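Local coordinates for uncharacterized protein MJ1062 (PDB 3EO4), which is of unknown function; the part described here is its GNAT-type domain, which probably transfers acyl groups, at residues R59-D64 with Q85-N90; V81-L86 with K117-I122; I93-G98 with H110-V115. All coordinates share one frame; numbering follows the deposited sequence.

Contact 1: R59-D64 with Q85-N90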
ATOM      1  N   ARG A  59       5.525  -8.042 -18.489  1.00 22.01           N
ATOM      2  CA  ARG A  59       4.286  -7.555 -19.070  1.00 22.59           C
ATOM      3  C   ARG A  59       4.294  -7.563 -20.621  1.00 22.48           C
ATOM      4  O   ARG A  59       5.259  -7.132 -21.240  1.00 22.47           O
ATOM      5  CB  ARG A  59       3.935  -6.161 -18.524  1.00 22.85           C
ATOM      6  CG  ARG A  59       3.807  -6.097 -17.009  1.00 23.94           C
ATOM      7  CD  ARG A  59       3.879  -4.669 -16.492  1.00 25.26           C
ATOM      8  NE  ARG A  59       2.738  -3.888 -16.924  1.00 27.07           N
ATOM      9  CZ  ARG A  59       2.790  -2.879 -17.793  1.00 27.63           C
ATOM     10  NH1 ARG A  59       1.674  -2.234 -18.124  1.00 25.82           N
ATOM     11  NH2 ARG A  59       3.951  -2.499 -18.317  1.00 26.74           N
ATOM     12  N   GLU A  60       3.224  -8.095 -21.219  1.00 21.85           N
ATOM     13  CA  GLU A  60       2.983  -8.017 -22.657  1.00 21.86           C
ATOM     14  C   GLU A  60       1.497  -7.907 -22.915  1.00 20.72           C
ATOM     15  O   GLU A  60       0.692  -8.446 -22.142  1.00 20.46           O
ATOM     16  CB  GLU A  60       3.500  -9.268 -23.357  1.00 22.21           C
ATOM     17  CG  GLU A  60       4.885  -9.107 -23.920  1.00 26.57           C
ATOM     18  CD  GLU A  60       5.850 -10.146 -23.367  1.00 32.64           C
ATOM     19  OE1 GLU A  60       5.403 -10.977 -22.524  1.00 35.63           O
ATOM     20  OE2 GLU A  60       7.047 -10.122 -23.766  1.00 34.15           O
ATOM     21  N   ASN A  61       1.145  -7.227 -24.006  1.00 19.83           N
ATOM     22  CA  ASN A  61      -0.248  -7.110 -24.468  1.00 18.91           C
ATOM     23  C   ASN A  61      -1.184  -6.582 -23.392  1.00 18.71           C
ATOM     24  O   ASN A  61      -2.348  -6.981 -23.306  1.00 18.97           O
ATOM     25  CB  ASN A  61      -0.746  -8.464 -25.009  1.00 18.59           C
ATOM     26  CG  ASN A  61       0.056  -8.940 -26.190  1.00 18.20           C
ATOM     27  OD1 ASN A  61       0.074  -8.291 -27.240  1.00 21.66           O
ATOM     28  ND2 ASN A  61       0.736 -10.062 -26.032  1.00 14.84           N
ATOM     29  N   ARG A  62      -0.661  -5.696 -22.552  1.00 18.26           N
ATOM     30  CA  ARG A  62      -1.458  -5.085 -21.505  1.00 18.13           C
ATOM     31  C   ARG A  62      -1.036  -3.651 -21.280  1.00 17.80           C
ATOM     32  O   ARG A  62       0.050  -3.239 -21.688  1.00 17.83           O
ATOM     33  CB  ARG A  62      -1.363  -5.868 -20.193  1.00 18.28           C
ATOM     34  CG  ARG A  62       0.030  -5.969 -19.579  1.00 20.22           C
ATOM     35  CD  ARG A  62      -0.023  -6.785 -18.272  1.00 20.51           C
ATOM     36  NE  ARG A  62      -0.733  -6.124 -17.165  1.00 20.14           N
ATOM     37  CZ  ARG A  62      -1.579  -6.749 -16.333  1.00 21.09           C
ATOM     38  NH1 ARG A  62      -1.857  -8.035 -16.500  1.00 16.44           N
ATOM     39  NH2 ARG A  62      -2.161  -6.089 -15.333  1.00 19.97           N
ATOM     40  N   VAL A  63      -1.931  -2.892 -20.667  1.00 16.90           N
ATOM     41  CA  VAL A  63      -1.660  -1.543 -20.236  1.00 16.47           C
ATOM     42  C   VAL A  63      -2.158  -1.480 -18.789  1.00 16.38           C
ATOM     43  O   VAL A  63      -3.219  -2.043 -18.477  1.00 15.32           O
ATOM     44  CB  VAL A  63      -2.412  -0.524 -21.103  1.00 16.39           C
ATOM     45  CG1 VAL A  63      -2.381   0.893 -20.460  1.00 18.80           C
ATOM     46  CG2 VAL A  63      -1.865  -0.501 -22.529  1.00 15.24           C
ATOM     47  N   ASP A  64      -1.377  -0.840 -17.914  1.00 15.98           N
ATOM     48  CA  ASP A  64      -1.798  -0.602 -16.537  1.00 15.46           C
ATOM     49  C   ASP A  64      -1.822   0.883 -16.241  1.00 15.65           C
ATOM     50  O   ASP A  64      -0.915   1.627 -16.640  1.00 15.46           O
ATOM     51  CB  ASP A  64      -0.837  -1.277 -15.562  1.00 15.11           C
ATOM     52  CG  ASP A  64      -0.857  -2.775 -15.679  1.00 16.57           C
ATOM     53  OD1 ASP A  64      -1.551  -3.422 -14.860  1.00 18.34           O
ATOM     54  OD2 ASP A  64      -0.177  -3.303 -16.589  1.00 15.79           O
ATOM     55  N   GLN A  85      -4.513  -9.034 -22.560  1.00 18.94           N
ATOM     56  CA  GLN A  85      -4.969  -9.811 -23.711  1.00 19.08           C
ATOM     57  C   GLN A  85      -5.394  -8.908 -24.881  1.00 18.61           C
ATOM     58  O   GLN A  85      -6.375  -9.192 -25.560  1.00 19.29           O
ATOM     59  CB  GLN A  85      -6.082 -10.802 -23.293  1.00 19.24           C
ATOM     60  CG  GLN A  85      -5.655 -11.700 -22.131  1.00 20.98           C
ATOM     61  CD  GLN A  85      -6.766 -12.569 -21.570  1.00 26.30           C
ATOM     62  OE1 GLN A  85      -7.028 -12.544 -20.371  1.00 27.60           O
ATOM     63  NE2 GLN A  85      -7.392 -13.383 -22.423  1.00 29.53           N
ATOM     64  N   LEU A  86      -4.646  -7.828 -25.106  1.00 17.89           N
ATOM     65  CA  LEU A  86      -4.915  -6.846 -26.172  1.00 17.19           C
ATOM     66  C   LEU A  86      -4.659  -7.397 -27.560  1.00 17.71           C
ATOM     67  O   LEU A  86      -5.062  -6.786 -28.559  1.00 18.09           O
ATOM     68  CB  LEU A  86      -4.043  -5.587 -25.983  1.00 16.82           C
ATOM     69  CG  LEU A  86      -4.468  -4.626 -24.865  1.00 15.61           C
ATOM     70  CD1 LEU A  86      -3.392  -3.539 -24.652  1.00 14.68           C
ATOM     71  CD2 LEU A  86      -5.915  -4.032 -25.091  1.00 11.73           C
ATOM     72  N   ASN A  87      -3.969  -8.533 -27.624  1.00 17.35           N
ATOM     73  CA  ASN A  87      -3.756  -9.236 -28.876  1.00 17.61           C
ATOM     74  C   ASN A  87      -4.927 -10.113 -29.295  1.00 17.83           C
ATOM     75  O   ASN A  87      -4.822 -10.850 -30.267  1.00 18.61           O
ATOM     76  CB  ASN A  87      -2.448 -10.041 -28.836  1.00 17.45           C
ATOM     77  CG  ASN A  87      -2.396 -11.048 -27.694  1.00 18.53           C
ATOM     78  OD1 ASN A  87      -1.746 -12.075 -27.825  1.00 22.29           O
ATOM     79  ND2 ASN A  87      -3.058 -10.759 -26.573  1.00 18.48           N
ATOM     80  N   THR A  88      -6.042 -10.021 -28.574  1.00 18.38           N
ATOM     81  CA  THR A  88      -7.254 -10.770 -28.890  1.00 18.27           C
ATOM     82  C   THR A  88      -8.370  -9.764 -29.144  1.00 19.13           C
ATOM     83  O   THR A  88      -8.229  -8.565 -28.850  1.00 19.68           O
ATOM     84  CB  THR A  88      -7.678 -11.740 -27.723  1.00 18.18           C
ATOM     85  OG1 THR A  88      -8.338 -11.005 -26.671  1.00 17.67           O
ATOM     86  CG2 THR A  88      -6.478 -12.476 -27.145  1.00 16.62           C
ATOM     87  N   ASP A  89      -9.492 -10.239 -29.661  1.00 19.30           N
ATOM     88  CA  ASP A  89     -10.623  -9.349 -29.920  1.00 19.99           C
ATOM     89  C   ASP A  89     -11.475  -9.080 -28.673  1.00 19.56           C
ATOM     90  O   ASP A  89     -12.545  -8.485 -28.782  1.00 19.32           O
ATOM     91  CB  ASP A  89     -11.504  -9.937 -31.031  1.00 20.61           C
ATOM     92  CG  ASP A  89     -12.228 -11.197 -30.596  1.00 22.70           C
ATOM     93  OD1 ASP A  89     -11.913 -11.750 -29.524  1.00 24.08           O
ATOM     94  OD2 ASP A  89     -13.134 -11.644 -31.336  1.00 29.74           O
ATOM     95  N   ASN A  90     -11.005  -9.536 -27.501  1.00 19.18           N
ATOM     96  CA  ASN A  90     -11.805  -9.532 -26.258  1.00 18.19           C
ATOM     97  C   ASN A  90     -10.852  -9.402 -25.061  1.00 17.96           C
ATOM     98  O   ASN A  90     -10.570 -10.367 -24.328  1.00 18.46           O
ATOM     99  CB  ASN A  90     -12.695 -10.785 -26.201  1.00 17.70           C
ATOM    100  CG  ASN A  90     -13.833 -10.687 -25.180  1.00 17.77           C
ATOM    101  OD1 ASN A  90     -13.756  -9.979 -24.167  1.00 13.98           O
ATOM    102  ND2 ASN A  90     -14.894 -11.460 -25.434  1.00 17.94           N
TER
HETATM  103  O   HOH W   1      -1.719  -9.754 -21.807  1.00 13.00           O
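Asn61 and Asn87 lay their side-chain amides one over the other, the planes only 4° apart and the two CG atoms 3.6 Å from each other, while the side chains themselves cross at about a right angle. Asn61 CG stands beside its own backbone N, opposite the carbonyl carbon, whereas Asn87 CG sits between backbone N and carbonyl carbon (chi1 57°), which turns its amide back over that of Asn61. Next to this stack, Leu86 N donates to Asn61 O at 3.0 Å in a nearly straight bond (169°). A water accepts from Gln85 N and donates to Glu60 O, adding a second tie between the backbones. The loop joining strands 74-84 and 92-97 of the GNAT domain opens with a type I beta turn from Gln85 to Thr88; Thr88 OG1 accepts from Asn90 N, an ST turn, and itself donates to Gln85 O. Asn61, Leu86, Asn87 and Thr88 also line the pocket occupied by a polyether, probably from the crystallisation liquor. Leu86 CD1 meets Val63 CG2 at 4.0 Å. Within 59-64, Asp64 is gripped side-on by Arg62, one nitrogen to each carboxylate oxygen, and by Arg59, whose NE and NH1 both reach OD2.

Contact 2: V81-L86 with K117-I122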
ATOM      1  N   VAL A  81      -6.147   0.383 -12.562  1.00 18.00           N
ATOM      2  CA  VAL A  81      -7.027  -0.242 -13.562  1.00 17.48           C
ATOM      3  C   VAL A  81      -6.148  -0.665 -14.731  1.00 18.01           C
ATOM      4  O   VAL A  81      -5.137  -0.006 -15.019  1.00 17.86           O
ATOM      5  CB  VAL A  81      -8.204   0.701 -13.980  1.00 17.74           C
ATOM      6  CG1 VAL A  81      -7.708   1.915 -14.759  1.00 14.75           C
ATOM      7  CG2 VAL A  81      -9.320  -0.072 -14.733  1.00 15.15           C
ATOM      8  N   ASN A  82      -6.499  -1.785 -15.365  1.00 18.47           N
ATOM      9  CA  ASN A  82      -5.644  -2.422 -16.371  1.00 18.92           C
ATOM     10  C   ASN A  82      -6.470  -3.188 -17.412  1.00 19.34           C
ATOM     11  O   ASN A  82      -7.616  -3.565 -17.127  1.00 18.52           O
ATOM     12  CB  ASN A  82      -4.613  -3.368 -15.712  1.00 18.98           C
ATOM     13  CG  ASN A  82      -5.261  -4.569 -15.021  1.00 21.45           C
ATOM     14  OD1 ASN A  82      -6.022  -5.320 -15.634  1.00 25.48           O
ATOM     15  ND2 ASN A  82      -4.930  -4.776 -13.759  1.00 20.11           N
ATOM     16  N   VAL A  83      -5.893  -3.365 -18.617  1.00 18.88           N
ATOM     17  CA  VAL A  83      -6.436  -4.233 -19.682  1.00 18.46           C
ATOM     18  C   VAL A  83      -5.322  -5.119 -20.162  1.00 17.83           C
ATOM     19  O   VAL A  83      -4.207  -4.662 -20.359  1.00 16.72           O
ATOM     20  CB  VAL A  83      -6.977  -3.464 -20.919  1.00 18.52           C
ATOM     21  CG1 VAL A  83      -8.044  -2.506 -20.496  1.00 21.65           C
ATOM     22  CG2 VAL A  83      -5.889  -2.652 -21.567  1.00 18.93           C
ATOM     23  N   SER A  84      -5.636  -6.386 -20.352  1.00 17.85           N
ATOM     24  CA  SER A  84      -4.642  -7.331 -20.819  1.00 19.30           C
ATOM     25  C   SER A  84      -5.291  -8.166 -21.924  1.00 19.15           C
ATOM     26  O   SER A  84      -6.485  -7.997 -22.201  1.00 19.94           O
ATOM     27  CB  SER A  84      -4.157  -8.188 -19.645  1.00 19.09           C
ATOM     28  OG  SER A  84      -5.238  -8.866 -19.025  1.00 20.29           O
ATOM     29  N   GLN A  85      -4.513  -9.034 -22.560  1.00 18.94           N
ATOM     30  CA  GLN A  85      -4.969  -9.811 -23.711  1.00 19.08           C
ATOM     31  C   GLN A  85      -5.394  -8.908 -24.881  1.00 18.61           C
ATOM     32  O   GLN A  85      -6.375  -9.192 -25.560  1.00 19.29           O
ATOM     33  CB  GLN A  85      -6.082 -10.802 -23.293  1.00 19.24           C
ATOM     34  CG  GLN A  85      -5.655 -11.700 -22.131  1.00 20.98           C
ATOM     35  CD  GLN A  85      -6.766 -12.569 -21.570  1.00 26.30           C
ATOM     36  OE1 GLN A  85      -7.028 -12.544 -20.371  1.00 27.60           O
ATOM     37  NE2 GLN A  85      -7.392 -13.383 -22.423  1.00 29.53           N
ATOM     38  N   LEU A  86      -4.646  -7.828 -25.106  1.00 17.89           N
ATOM     39  CA  LEU A  86      -4.915  -6.846 -26.172  1.00 17.19           C
ATOM     40  C   LEU A  86      -4.659  -7.397 -27.560  1.00 17.71           C
ATOM     41  O   LEU A  86      -5.062  -6.786 -28.559  1.00 18.09           O
ATOM     42  CB  LEU A  86      -4.043  -5.587 -25.983  1.00 16.82           C
ATOM     43  CG  LEU A  86      -4.468  -4.626 -24.865  1.00 15.61           C
ATOM     44  CD1 LEU A  86      -3.392  -3.539 -24.652  1.00 14.68           C
ATOM     45  CD2 LEU A  86      -5.915  -4.032 -25.091  1.00 11.73           C
ATOM     46  N   LYS A 117     -13.844   3.253 -23.006  1.00 18.71           N
ATOM     47  CA  LYS A 117     -13.886   4.284 -24.034  1.00 20.31           C
ATOM     48  C   LYS A 117     -12.592   4.250 -24.862  1.00 20.37           C
ATOM     49  O   LYS A 117     -12.625   4.382 -26.084  1.00 21.12           O
ATOM     50  CB  LYS A 117     -14.114   5.669 -23.417  1.00 20.49           C
ATOM     51  CG  LYS A 117     -14.608   6.737 -24.406  1.00 25.05           C
ATOM     52  CD  LYS A 117     -16.133   6.567 -24.685  1.00 31.58           C
ATOM     53  CE  LYS A 117     -16.512   6.790 -26.171  1.00 32.96           C
ATOM     54  NZ  LYS A 117     -16.348   8.198 -26.618  1.00 34.99           N
ATOM     55  N   TRP A 118     -11.458   4.076 -24.196  1.00 20.60           N
ATOM     56  CA  TRP A 118     -10.175   4.026 -24.884  1.00 20.45           C
ATOM     57  C   TRP A 118     -10.135   2.811 -25.809  1.00 19.71           C
ATOM     58  O   TRP A 118      -9.742   2.930 -26.953  1.00 20.00           O
ATOM     59  CB  TRP A 118      -9.047   3.944 -23.864  1.00 21.00           C
ATOM     60  CG  TRP A 118      -7.671   3.744 -24.463  1.00 22.69           C
ATOM     61  CD1 TRP A 118      -6.904   4.688 -25.076  1.00 25.30           C
ATOM     62  CD2 TRP A 118      -6.903   2.520 -24.494  1.00 22.91           C
ATOM     63  NE1 TRP A 118      -5.713   4.133 -25.504  1.00 26.24           N
ATOM     64  CE2 TRP A 118      -5.681   2.809 -25.141  1.00 24.15           C
ATOM     65  CE3 TRP A 118      -7.145   1.212 -24.069  1.00 18.93           C
ATOM     66  CZ2 TRP A 118      -4.692   1.838 -25.349  1.00 23.18           C
ATOM     67  CZ3 TRP A 118      -6.160   0.251 -24.264  1.00 22.23           C
ATOM     68  CH2 TRP A 118      -4.949   0.567 -24.907  1.00 20.40           C
ATOM     69  N   LEU A 119     -10.558   1.651 -25.315  1.00 18.54           N
ATOM     70  CA  LEU A 119     -10.638   0.417 -26.142  1.00 17.58           C
ATOM     71  C   LEU A 119     -11.508   0.549 -27.394  1.00 16.93           C
ATOM     72  O   LEU A 119     -11.105   0.155 -28.505  1.00 15.91           O
ATOM     73  CB  LEU A 119     -11.176  -0.752 -25.305  1.00 16.61           C
ATOM     74  CG  LEU A 119     -10.285  -1.266 -24.196  1.00 16.97           C
ATOM     75  CD1 LEU A 119     -11.106  -2.243 -23.358  1.00 18.24           C
ATOM     76  CD2 LEU A 119      -9.016  -1.953 -24.801  1.00 15.23           C
ATOM     77  N   LYS A 120     -12.715   1.085 -27.184  1.00 16.26           N
ATOM     78  CA  LYS A 120     -13.680   1.333 -28.244  1.00 16.26           C
ATOM     79  C   LYS A 120     -13.112   2.226 -29.348  1.00 15.91           C
ATOM     80  O   LYS A 120     -13.283   1.946 -30.535  1.00 15.47           O
ATOM     81  CB  LYS A 120     -14.946   1.983 -27.678  1.00 16.45           C
ATOM     82  CG  LYS A 120     -16.051   2.108 -28.682  1.00 17.31           C
ATOM     83  CD  LYS A 120     -17.357   2.570 -28.038  1.00 19.82           C
ATOM     84  CE  LYS A 120     -18.450   2.682 -29.093  1.00 24.76           C
ATOM     85  NZ  LYS A 120     -19.763   2.182 -28.542  1.00 28.39           N
ATOM     86  N   ASN A 121     -12.425   3.280 -28.947  1.00 15.23           N
ATOM     87  CA  ASN A 121     -11.998   4.294 -29.889  1.00 16.62           C
ATOM     88  C   ASN A 121     -10.900   3.805 -30.847  1.00 16.59           C
ATOM     89  O   ASN A 121     -10.763   4.324 -31.955  1.00 16.49           O
ATOM     90  CB  ASN A 121     -11.522   5.525 -29.133  1.00 16.66           C
ATOM     91  CG  ASN A 121     -12.668   6.396 -28.656  1.00 20.06           C
ATOM     92  OD1 ASN A 121     -13.847   6.170 -28.992  1.00 21.28           O
ATOM     93  ND2 ASN A 121     -12.325   7.427 -27.885  1.00 22.80           N
ATOM     94  N   ILE A 122     -10.130   2.814 -30.395  1.00 16.37           N
ATOM     95  CA  ILE A 122      -9.140   2.153 -31.238  1.00 16.37           C
ATOM     96  C   ILE A 122      -9.619   0.869 -31.910  1.00 15.71           C
ATOM     97  O   ILE A 122      -8.818   0.182 -32.555  1.00 15.93           O
ATOM     98  CB  ILE A 122      -7.804   1.893 -30.511  1.00 16.77           C
ATOM     99  CG1 ILE A 122      -8.021   1.094 -29.229  1.00 15.36           C
ATOM    100  CG2 ILE A 122      -7.059   3.235 -30.275  1.00 16.97           C
ATOM    101  CD1 ILE A 122      -6.757   0.624 -28.656  1.00 17.28           C
TER
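Strand 81-84 and the turn after it run past the last turn of helix 107-121 with backbones well separated, Val83 CA and Leu119 CA being 9.0 Å apart, so side chains alone bridge the gap. Val83 points at the helix and splits its two methyls between neighbouring helix residues. CG2, held between backbone N and carbonyl carbon, meets Trp118 CZ3 at 4.0 Å; CG1 lies 4.2 Å from Leu119 CD1, the two side chains sliding past each other in opposite directions. Leu86 enters from the turn, its CD2 packing at 3.7 Å on Leu119 CD2, with Trp118 CZ3 a looser neighbour of the same methyl. Leu119 therefore uses one branch for the strand and the other for the turn. Trp118 reaches the strand because its CG is opposite the backbone N (chi1 174°), which sends the six-membered part of the indole forward. Ile122 CD1 lies 4.0 Å above one face of that ring, toward its rim, and Trp65 of the neighbouring strand packs edge-to-face with it. Leu86 and Ile122 both belong to the polyether pocket, and Leu86 O is hydrogen-bonded to Tyr124 OH. All the contacts across these two segments are between carbon atoms, which implies that, between them, the helix end is probably held against the sheet by dispersion and exclusion of water, directional bonds such as Leu86 O with Tyr124 OH lying beyond.

Contact 3: I93-G98 with H110-V115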
ATOM      1  N   ILE A  93     -10.294  -6.835 -18.483  1.00 17.96           N
ATOM      2  CA  ILE A  93     -10.153  -5.624 -17.648  1.00 18.55           C
ATOM      3  C   ILE A  93      -9.999  -6.035 -16.193  1.00 18.49           C
ATOM      4  O   ILE A  93     -10.796  -6.830 -15.686  1.00 17.44           O
ATOM      5  CB  ILE A  93     -11.418  -4.703 -17.716  1.00 18.80           C
ATOM      6  CG1 ILE A  93     -11.918  -4.510 -19.142  1.00 18.07           C
ATOM      7  CG2 ILE A  93     -11.218  -3.359 -16.949  1.00 19.46           C
ATOM      8  CD1 ILE A  93     -10.976  -3.829 -19.976  1.00 16.53           C
ATOM      9  N   GLY A  94      -9.003  -5.455 -15.521  1.00 18.64           N
ATOM     10  CA  GLY A  94      -8.817  -5.620 -14.074  1.00 18.47           C
ATOM     11  C   GLY A  94      -8.902  -4.282 -13.348  1.00 18.70           C
ATOM     12  O   GLY A  94      -8.517  -3.232 -13.899  1.00 17.19           O
ATOM     13  N   ILE A  95      -9.415  -4.298 -12.120  1.00 18.53           N
ATOM     14  CA  ILE A  95      -9.554  -3.052 -11.361  1.00 19.41           C
ATOM     15  C   ILE A  95      -9.310  -3.339  -9.879  1.00 20.02           C
ATOM     16  O   ILE A  95      -9.684  -4.398  -9.379  1.00 20.07           O
ATOM     17  CB  ILE A  95     -10.976  -2.369 -11.602  1.00 19.93           C
ATOM     18  CG1 ILE A  95     -11.219  -1.147 -10.711  1.00 20.50           C
ATOM     19  CG2 ILE A  95     -12.130  -3.360 -11.336  1.00 19.59           C
ATOM     20  CD1 ILE A  95     -10.950   0.173 -11.410  1.00 26.11           C
ATOM     21  N   LEU A  96      -8.727  -2.373  -9.179  1.00 20.45           N
ATOM     22  CA  LEU A  96      -8.448  -2.487  -7.765  1.00 21.39           C
ATOM     23  C   LEU A  96      -8.475  -1.071  -7.214  1.00 21.10           C
ATOM     24  O   LEU A  96      -7.792  -0.219  -7.741  1.00 22.02           O
ATOM     25  CB  LEU A  96      -7.053  -3.081  -7.624  1.00 21.79           C
ATOM     26  CG  LEU A  96      -6.234  -3.213  -6.353  1.00 24.00           C
ATOM     27  CD1 LEU A  96      -4.912  -3.904  -6.765  1.00 23.74           C
ATOM     28  CD2 LEU A  96      -5.903  -1.900  -5.691  1.00 26.69           C
ATOM     29  N   ILE A  97      -9.314  -0.808  -6.217  1.00 20.52           N
ATOM     30  CA  ILE A  97      -9.265   0.440  -5.480  1.00 20.36           C
ATOM     31  C   ILE A  97      -8.556   0.105  -4.164  1.00 21.00           C
ATOM     32  O   ILE A  97      -9.049  -0.714  -3.384  1.00 19.72           O
ATOM     33  CB  ILE A  97     -10.690   1.056  -5.246  1.00 20.65           C
ATOM     34  CG1 ILE A  97     -11.406   1.319  -6.587  1.00 19.13           C
ATOM     35  CG2 ILE A  97     -10.639   2.314  -4.332  1.00 19.63           C
ATOM     36  CD1 ILE A  97     -10.738   2.427  -7.451  1.00 20.14           C
ATOM     37  N   GLY A  98      -7.385   0.733  -3.957  1.00 20.92           N
ATOM     38  CA  GLY A  98      -6.574   0.537  -2.768  1.00 20.64           C
ATOM     39  C   GLY A  98      -7.073   1.152  -1.463  1.00 20.52           C
ATOM     40  O   GLY A  98      -6.896   0.545  -0.423  1.00 20.64           O
ATOM     41  N   HIS A 110     -16.286   4.402 -12.784  1.00 21.12           N
ATOM     42  CA  HIS A 110     -15.810   5.466 -13.677  1.00 21.31           C
ATOM     43  C   HIS A 110     -14.453   5.148 -14.296  1.00 19.80           C
ATOM     44  O   HIS A 110     -14.202   5.491 -15.428  1.00 19.47           O
ATOM     45  CB  HIS A 110     -15.714   6.783 -12.923  1.00 21.57           C
ATOM     46  CG  HIS A 110     -17.045   7.387 -12.613  1.00 27.61           C
ATOM     47  ND1 HIS A 110     -18.036   6.706 -11.933  1.00 30.93           N
ATOM     48  CD2 HIS A 110     -17.553   8.616 -12.879  1.00 29.73           C
ATOM     49  CE1 HIS A 110     -19.098   7.482 -11.804  1.00 31.19           C
ATOM     50  NE2 HIS A 110     -18.830   8.647 -12.367  1.00 32.51           N
ATOM     51  N   SER A 111     -13.580   4.508 -13.538  1.00 19.44           N
ATOM     52  CA  SER A 111     -12.254   4.135 -14.055  1.00 19.89           C
ATOM     53  C   SER A 111     -12.384   3.100 -15.159  1.00 19.68           C
ATOM     54  O   SER A 111     -11.768   3.235 -16.229  1.00 20.41           O
ATOM     55  CB  SER A 111     -11.358   3.558 -12.955  1.00 19.71           C
ATOM     56  OG  SER A 111     -11.096   4.503 -11.955  1.00 20.78           O
ATOM     57  N   VAL A 112     -13.186   2.068 -14.908  1.00 18.78           N
ATOM     58  CA  VAL A 112     -13.409   1.052 -15.925  1.00 18.50           C
ATOM     59  C   VAL A 112     -14.034   1.684 -17.182  1.00 18.35           C
ATOM     60  O   VAL A 112     -13.588   1.418 -18.293  1.00 17.99           O
ATOM     61  CB  VAL A 112     -14.212  -0.146 -15.387  1.00 17.89           C
ATOM     62  CG1 VAL A 112     -14.642  -1.054 -16.529  1.00 17.18           C
ATOM     63  CG2 VAL A 112     -13.378  -0.916 -14.336  1.00 17.79           C
ATOM     64  N   SER A 113     -15.020   2.559 -17.014  1.00 17.98           N
ATOM     65  CA  SER A 113     -15.628   3.160 -18.198  1.00 18.51           C
ATOM     66  C   SER A 113     -14.643   4.006 -19.014  1.00 18.20           C
ATOM     67  O   SER A 113     -14.719   4.013 -20.255  1.00 19.00           O
ATOM     68  CB  SER A 113     -16.887   3.936 -17.862  1.00 17.39           C
ATOM     69  OG  SER A 113     -16.499   5.159 -17.323  1.00 22.23           O
ATOM     70  N   LEU A 114     -13.713   4.688 -18.339  1.00 16.95           N
ATOM     71  CA  LEU A 114     -12.592   5.348 -19.033  1.00 16.58           C
ATOM     72  C   LEU A 114     -11.779   4.354 -19.915  1.00 15.57           C
ATOM     73  O   LEU A 114     -11.457   4.640 -21.052  1.00 15.40           O
ATOM     74  CB  LEU A 114     -11.679   6.096 -18.043  1.00 15.89           C
ATOM     75  CG  LEU A 114     -12.155   7.434 -17.429  1.00 16.17           C
ATOM     76  CD1 LEU A 114     -11.190   7.933 -16.356  1.00 12.72           C
ATOM     77  CD2 LEU A 114     -12.343   8.525 -18.504  1.00 17.25           C
ATOM     78  N   VAL A 115     -11.463   3.194 -19.377  1.00 15.37           N
ATOM     79  CA  VAL A 115     -10.755   2.153 -20.139  1.00 15.32           C
ATOM     80  C   VAL A 115     -11.595   1.636 -21.328  1.00 15.49           C
ATOM     81  O   VAL A 115     -11.073   1.528 -22.423  1.00 15.67           O
ATOM     82  CB  VAL A 115     -10.297   0.988 -19.213  1.00 15.01           C
ATOM     83  CG1 VAL A 115      -9.737  -0.167 -20.024  1.00 13.92           C
ATOM     84  CG2 VAL A 115      -9.238   1.484 -18.233  1.00 14.59           C
TER
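Ser111, Val112 and Val115 of helix 107-121 meet Ile93 and Ile95 of strand 92-97; the axes of strand 93-97 and helix 110-115 approach to 9.4 Å and run roughly antiparallel, at 151°. His110 begins the segment without touching the strand, but its O accepts from both Leu114 N and Ser113 OG, the two donors arriving from the same face of the carbonyl plane. Ser111 turns toward the strand and offers its CB, 3.7 Å from Ile95 CD1; its OG is hydrogen-bonded to Ile107 O one turn earlier, so a buried hydroxyl is satisfied within the helix. Val112 is shared between both isoleucines. Its CG2 packs on Ile95 CB at 3.9 Å and its CG1 on Ile93 CG2 at 4.1 Å, each pair of side chains crossing at a slant. In Ile95, CG1 lies opposite the backbone N (chi1 174°), and an unusual chi2 of 99° brings CD1 to Ser111 and Val112. One turn beyond, Val115 meets Ile93 tip to tip, CG1 to CD1 at 3.9 Å. Leu141 and Phe142 of helix 136-144 also touch both Ile95 and Val112, and Val115 continues onto Val81 and Val83 of the adjacent strand. Strand 92-97 and the helix that follows it, packed back on the sheet, are the strand-helix unit of the GNAT fold and form part of its hydrophobic core.

All three contacts gather on the five-stranded antiparallel sheet of the GNAT domain. Contacts 1 and 2 are 8 Å apart between centres and share Gln85 and Leu86, with strands 63-71 and 74-84 paired between them. Contact 3 lies 11 Å from contact 2 and 15 Å from contact 1; it uses strand 92-97, next in the sheet, and an earlier part of the same helix 107-121. Along the chain contact 1 closes first, and contact 3 nests inside the loop closed by contact 2. The series thus runs from the surface pocket holding the polyether, through the helix end, to the buried core, tying pocket-lining turn and helix to one sheet.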